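Local coordinates for Sodium/calcium exchanger membrane region domain-containing protein (Archaeoglobus fulgidus, PDB 4KPP) that is probably a membrane proton/calcium exchanger, moving calcium ions across the membrane in counter-transport with protons, at residues A107-I112 and V246-P251; L76-V81 and L252-P257. All blocks are in the same frame, centred on the assembly; numbering follows the deposited sequence.

Interaction 1: residues A107-I112 and V246-P251; sequences ANRLLI and VQWIAP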
# COMPACT_ATOMS: atom_id res chain seq x y z
N ALA A 107 2.23 -4.61 -5.88
CA ALA A 107 1.62 -4.06 -4.67
C ALA A 107 0.34 -3.30 -5.00
O ALA A 107 -0.70 -3.53 -4.38
CB ALA A 107 2.60 -3.17 -3.93
N ASN A 108 0.41 -2.42 -6.00
CA ASN A 108 -0.74 -1.62 -6.42
C ASN A 108 -1.91 -2.45 -6.92
O ASN A 108 -3.04 -2.24 -6.50
CB ASN A 108 -0.33 -0.61 -7.50
CG ASN A 108 0.27 0.65 -6.92
OD1 ASN A 108 -0.43 1.63 -6.67
ND2 ASN A 108 1.58 0.62 -6.70
N ARG A 109 -1.63 -3.38 -7.82
CA ARG A 109 -2.69 -4.17 -8.43
C ARG A 109 -3.32 -5.17 -7.46
O ARG A 109 -4.53 -5.42 -7.51
CB ARG A 109 -2.19 -4.88 -9.70
CG ARG A 109 -1.72 -3.91 -10.78
CD ARG A 109 -2.05 -4.41 -12.18
NE ARG A 109 -1.41 -5.68 -12.49
CZ ARG A 109 -0.18 -5.80 -12.97
NH1 ARG A 109 0.55 -4.72 -13.21
NH2 ARG A 109 0.33 -7.00 -13.22
N LEU A 110 -2.50 -5.71 -6.56
CA LEU A 110 -2.99 -6.63 -5.54
C LEU A 110 -3.91 -5.89 -4.58
O LEU A 110 -4.90 -6.45 -4.11
CB LEU A 110 -1.82 -7.23 -4.76
CG LEU A 110 -2.15 -8.28 -3.71
CD1 LEU A 110 -2.14 -9.68 -4.32
CD2 LEU A 110 -1.20 -8.19 -2.53
N LEU A 111 -3.57 -4.64 -4.29
CA LEU A 111 -4.33 -3.83 -3.35
C LEU A 111 -5.76 -3.62 -3.85
O LEU A 111 -6.71 -3.73 -3.09
CB LEU A 111 -3.65 -2.48 -3.18
CG LEU A 111 -3.68 -1.76 -1.83
CD1 LEU A 111 -3.67 -0.26 -2.07
CD2 LEU A 111 -4.86 -2.17 -0.95
N ILE A 112 -5.89 -3.31 -5.13
CA ILE A 112 -7.20 -3.09 -5.71
C ILE A 112 -7.87 -4.40 -6.09
O ILE A 112 -9.02 -4.65 -5.71
CB ILE A 112 -7.12 -2.16 -6.94
CG1 ILE A 112 -6.61 -0.78 -6.52
CG2 ILE A 112 -8.49 -2.05 -7.63
CD1 ILE A 112 -6.44 0.18 -7.66
N VAL A 246 8.57 -11.79 -6.55
CA VAL A 246 8.77 -10.36 -6.40
C VAL A 246 7.46 -9.57 -6.54
O VAL A 246 7.20 -8.63 -5.79
CB VAL A 246 9.79 -9.83 -7.44
CG1 VAL A 246 9.79 -8.30 -7.48
CG2 VAL A 246 11.18 -10.36 -7.12
N GLN A 247 6.63 -9.98 -7.49
CA GLN A 247 5.43 -9.23 -7.83
C GLN A 247 4.21 -9.62 -7.00
O GLN A 247 3.39 -8.77 -6.66
CB GLN A 247 5.11 -9.39 -9.32
CG GLN A 247 4.08 -8.43 -9.85
CD GLN A 247 4.05 -8.38 -11.36
OE1 GLN A 247 3.86 -7.33 -11.96
NE2 GLN A 247 4.25 -9.54 -11.99
N TRP A 248 4.10 -10.91 -6.66
CA TRP A 248 2.88 -11.39 -6.01
C TRP A 248 3.05 -11.86 -4.57
O TRP A 248 2.21 -11.57 -3.72
CB TRP A 248 2.21 -12.47 -6.86
CG TRP A 248 1.96 -12.04 -8.28
CD1 TRP A 248 2.43 -12.64 -9.41
CD2 TRP A 248 1.20 -10.90 -8.71
NE1 TRP A 248 2.00 -11.96 -10.52
CE2 TRP A 248 1.25 -10.89 -10.12
CE3 TRP A 248 0.48 -9.90 -8.05
CZ2 TRP A 248 0.60 -9.91 -10.88
CZ3 TRP A 248 -0.16 -8.93 -8.81
CH2 TRP A 248 -0.09 -8.94 -10.20
N ILE A 249 4.12 -12.59 -4.30
CA ILE A 249 4.32 -13.13 -2.96
C ILE A 249 4.81 -12.07 -1.98
O ILE A 249 4.27 -11.94 -0.88
CB ILE A 249 5.28 -14.33 -2.95
CG1 ILE A 249 4.73 -15.45 -3.84
CG2 ILE A 249 5.48 -14.85 -1.54
CD1 ILE A 249 5.60 -16.69 -3.87
N ALA A 250 5.83 -11.30 -2.38
CA ALA A 250 6.38 -10.26 -1.52
C ALA A 250 5.36 -9.18 -1.09
O ALA A 250 5.32 -8.83 0.08
CB ALA A 250 7.63 -9.62 -2.15
N PRO A 251 4.56 -8.65 -2.03
CA PRO A 251 3.57 -7.67 -1.57
C PRO A 251 2.48 -8.29 -0.70
O PRO A 251 1.92 -7.60 0.16
CB PRO A 251 2.96 -7.14 -2.87
CG PRO A 251 3.98 -7.40 -3.90
CD PRO A 251 4.61 -8.70 -3.50
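A107 lies against P251 where the helices come nearest, its CA 3.8 Å from CB of the proline ring; the small methyl of alanine suits this close approach, its CB standing 4.1 Å from CB of P251. P251 has no N-H to give to the preceding turn, so helix 246-251 is kinked here and sets the CB and CG of its ring against A107. R109, two residues on, reaches W248. Its CG stands anti to the carbonyl carbon (chi1 -61°) and the chain bends twice, bringing NH2 to within 3.6 Å of CH2 at the edge of the indole, near its plane, with guanidinium and ring planes 72° apart. The charge itself is answered by a salt bridge to E316, with T320 and Q351 as further partners. An alanine here would probably leave E316 without its salt-bridge mate and the indole edge without the guanidinium beside it. L110 then sends CD2 to P251, 4.1 Å from its carbonyl carbon, closing the apolar side. No hydrogen bond links the segments: this is buried helix-helix packing between the two halves of a Na_Ca_ex-type membrane exchanger, the two segments crossing at -61°.

Interaction 2: residues L76-V81 and L252-P257; sequences LPEYAV and LASESP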
# COMPACT_ATOMS: atom_id res chain seq x y z
N LEU A 76 4.32 0.41 5.52
CA LEU A 76 5.77 0.57 5.61
C LEU A 76 6.57 -0.65 5.13
O LEU A 76 7.62 -0.48 4.50
CB LEU A 76 6.17 0.96 7.04
CG LEU A 76 7.11 2.16 7.18
CD1 LEU A 76 6.63 3.34 6.35
CD2 LEU A 76 7.25 2.56 8.65
N PRO A 77 6.11 -1.89 5.44
CA PRO A 77 6.85 -3.04 4.90
C PRO A 77 6.95 -3.03 3.37
O PRO A 77 7.95 -3.50 2.83
CB PRO A 77 6.01 -4.23 5.36
CG PRO A 77 5.39 -3.77 6.62
CD PRO A 77 5.11 -2.31 6.43
N GLU A 78 5.95 -2.49 2.70
CA GLU A 78 6.00 -2.43 1.24
C GLU A 78 7.07 -1.45 0.78
O GLU A 78 7.80 -1.72 -0.18
CB GLU A 78 4.64 -2.05 0.65
CG GLU A 78 4.68 -1.68 -0.83
CD GLU A 78 5.29 -2.77 -1.71
OE1 GLU A 78 5.82 -2.43 -2.79
OE2 GLU A 78 5.22 -3.96 -1.34
N TYR A 79 7.18 -0.31 1.46
CA TYR A 79 8.20 0.67 1.13
C TYR A 79 9.59 0.13 1.40
O TYR A 79 10.53 0.41 0.66
CB TYR A 79 7.97 1.98 1.90
CG TYR A 79 6.88 2.83 1.29
CD1 TYR A 79 5.54 2.50 1.46
CD2 TYR A 79 7.19 3.96 0.55
CE1 TYR A 79 4.54 3.27 0.91
CE2 TYR A 79 6.19 4.74 -0.01
CZ TYR A 79 4.87 4.39 0.18
OH TYR A 79 3.87 5.15 -0.38
N ALA A 80 9.72 -0.66 2.46
CA ALA A 80 11.02 -1.20 2.85
C ALA A 80 11.48 -2.31 1.91
O ALA A 80 12.65 -2.36 1.53
CB ALA A 80 10.97 -1.70 4.29
N VAL A 81 10.56 -3.20 1.54
CA VAL A 81 10.87 -4.28 0.61
C VAL A 81 11.13 -3.74 -0.80
O VAL A 81 12.12 -4.11 -1.43
CB VAL A 81 9.74 -5.34 0.56
CG1 VAL A 81 9.97 -6.32 -0.58
CG2 VAL A 81 9.63 -6.07 1.89
N LEU A 252 2.20 -9.57 -0.91
CA LEU A 252 1.19 -10.27 -0.12
C LEU A 252 1.57 -10.23 1.35
O LEU A 252 0.72 -10.02 2.22
CB LEU A 252 1.03 -11.71 -0.59
CG LEU A 252 -0.28 -12.40 -0.19
CD1 LEU A 252 -1.46 -11.79 -0.94
CD2 LEU A 252 -0.21 -13.90 -0.41
N ALA A 253 2.86 -10.40 1.63
CA ALA A 253 3.36 -10.34 2.99
C ALA A 253 3.40 -8.91 3.52
O ALA A 253 3.39 -8.69 4.74
CB ALA A 253 4.74 -10.98 3.07
N SER A 254 3.45 -7.94 2.62
CA SER A 254 3.53 -6.54 3.01
C SER A 254 2.14 -5.91 3.16
O SER A 254 1.95 -5.02 3.99
CB SER A 254 4.36 -5.74 1.99
OG SER A 254 5.68 -6.25 1.87
N GLU A 255 1.18 -6.38 2.37
CA GLU A 255 -0.16 -5.80 2.36
C GLU A 255 -1.13 -6.57 3.27
O GLU A 255 -2.24 -6.11 3.53
CB GLU A 255 -0.71 -5.74 0.93
CG GLU A 255 0.18 -5.01 -0.07
CD GLU A 255 0.17 -3.50 0.11
OE1 GLU A 255 1.27 -2.90 0.12
OE2 GLU A 255 -0.92 -2.90 0.22
N SER A 256 -0.70 -7.73 3.75
CA SER A 256 -1.53 -8.54 4.66
C SER A 256 -1.92 -7.87 5.99
O SER A 256 -3.09 -7.92 6.37
CB SER A 256 -0.89 -9.91 4.92
OG SER A 256 -0.93 -10.71 3.76
N PRO A 257 -0.95 -7.27 6.71
CA PRO A 257 -1.33 -6.63 7.97
C PRO A 257 -2.35 -5.52 7.77
O PRO A 257 -3.26 -5.35 8.58
CB PRO A 257 -0.01 -6.04 8.48
CG PRO A 257 1.04 -6.91 7.88
CD PRO A 257 0.51 -7.25 6.51
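The hydroxyl OG of S254 sits between the two helices, held by a hydrogen bond to the carbonyl of A250 one turn back and touched from across the contact by P77 and V81. Its chi1 of -59° lays OG beside the backbone N, from where it can reach that carbonyl. P77 O is 3.7 Å away, too long for a bond and already used by the N-H of V81 in its own helix, while CG2 of V81 comes to 4.0 Å of OG. A serine fits because it is small and can settle its polar end on its own backbone: its CB comes within 3.7 Å of E78 N, and the CA atoms of E78 and S254 are 5.1 Å apart. P77 adds its ring CB beside the same serine, an apolar surface that suits so close an approach.

E78 and E255 meet obliquely next to this point. CG of E78 is anti to the backbone N and its chain bends at chi2, and OE1 of E255 comes against the start of that chain, 3.5 Å from CB. The two carboxylates are turned 60° from one another, OE2 of E78 and OE1 of E255 being 4.3 Å apart. Q285 donates a hydrogen bond to OE2 of E255, and D82 and E258 bring more acid close by.

Antiparallel helices, running at 160° to each other, that place a glutamate from each sequence-family region side by side in the membrane core are consistent with the inverted alpha repeats of the cation/calcium exchanger family, in which acids of this kind line the transport site.

Both interactions use helix 242-267, P251 serving interaction 1 and S254 and E255 interaction 2 a turn later, and their centres lie 9 Å apart. They interlock: CB of A107 packs 3.5 Å from OE1 of E78, and CG of L111 is 3.6 Å from OE2 of E255, so helix 96-127 walls the acidic pair of interaction 2. CA of P251 also lies 4.1 Å from OE2 of E78, and CD2 of L110 meets CD1 of L252 at 3.9 Å. The A107 and P251 part of interaction 1 probably gives the acidic pair an apolar flank. The calcium ion observed at I330, D333, K335 and E340 lies away from both.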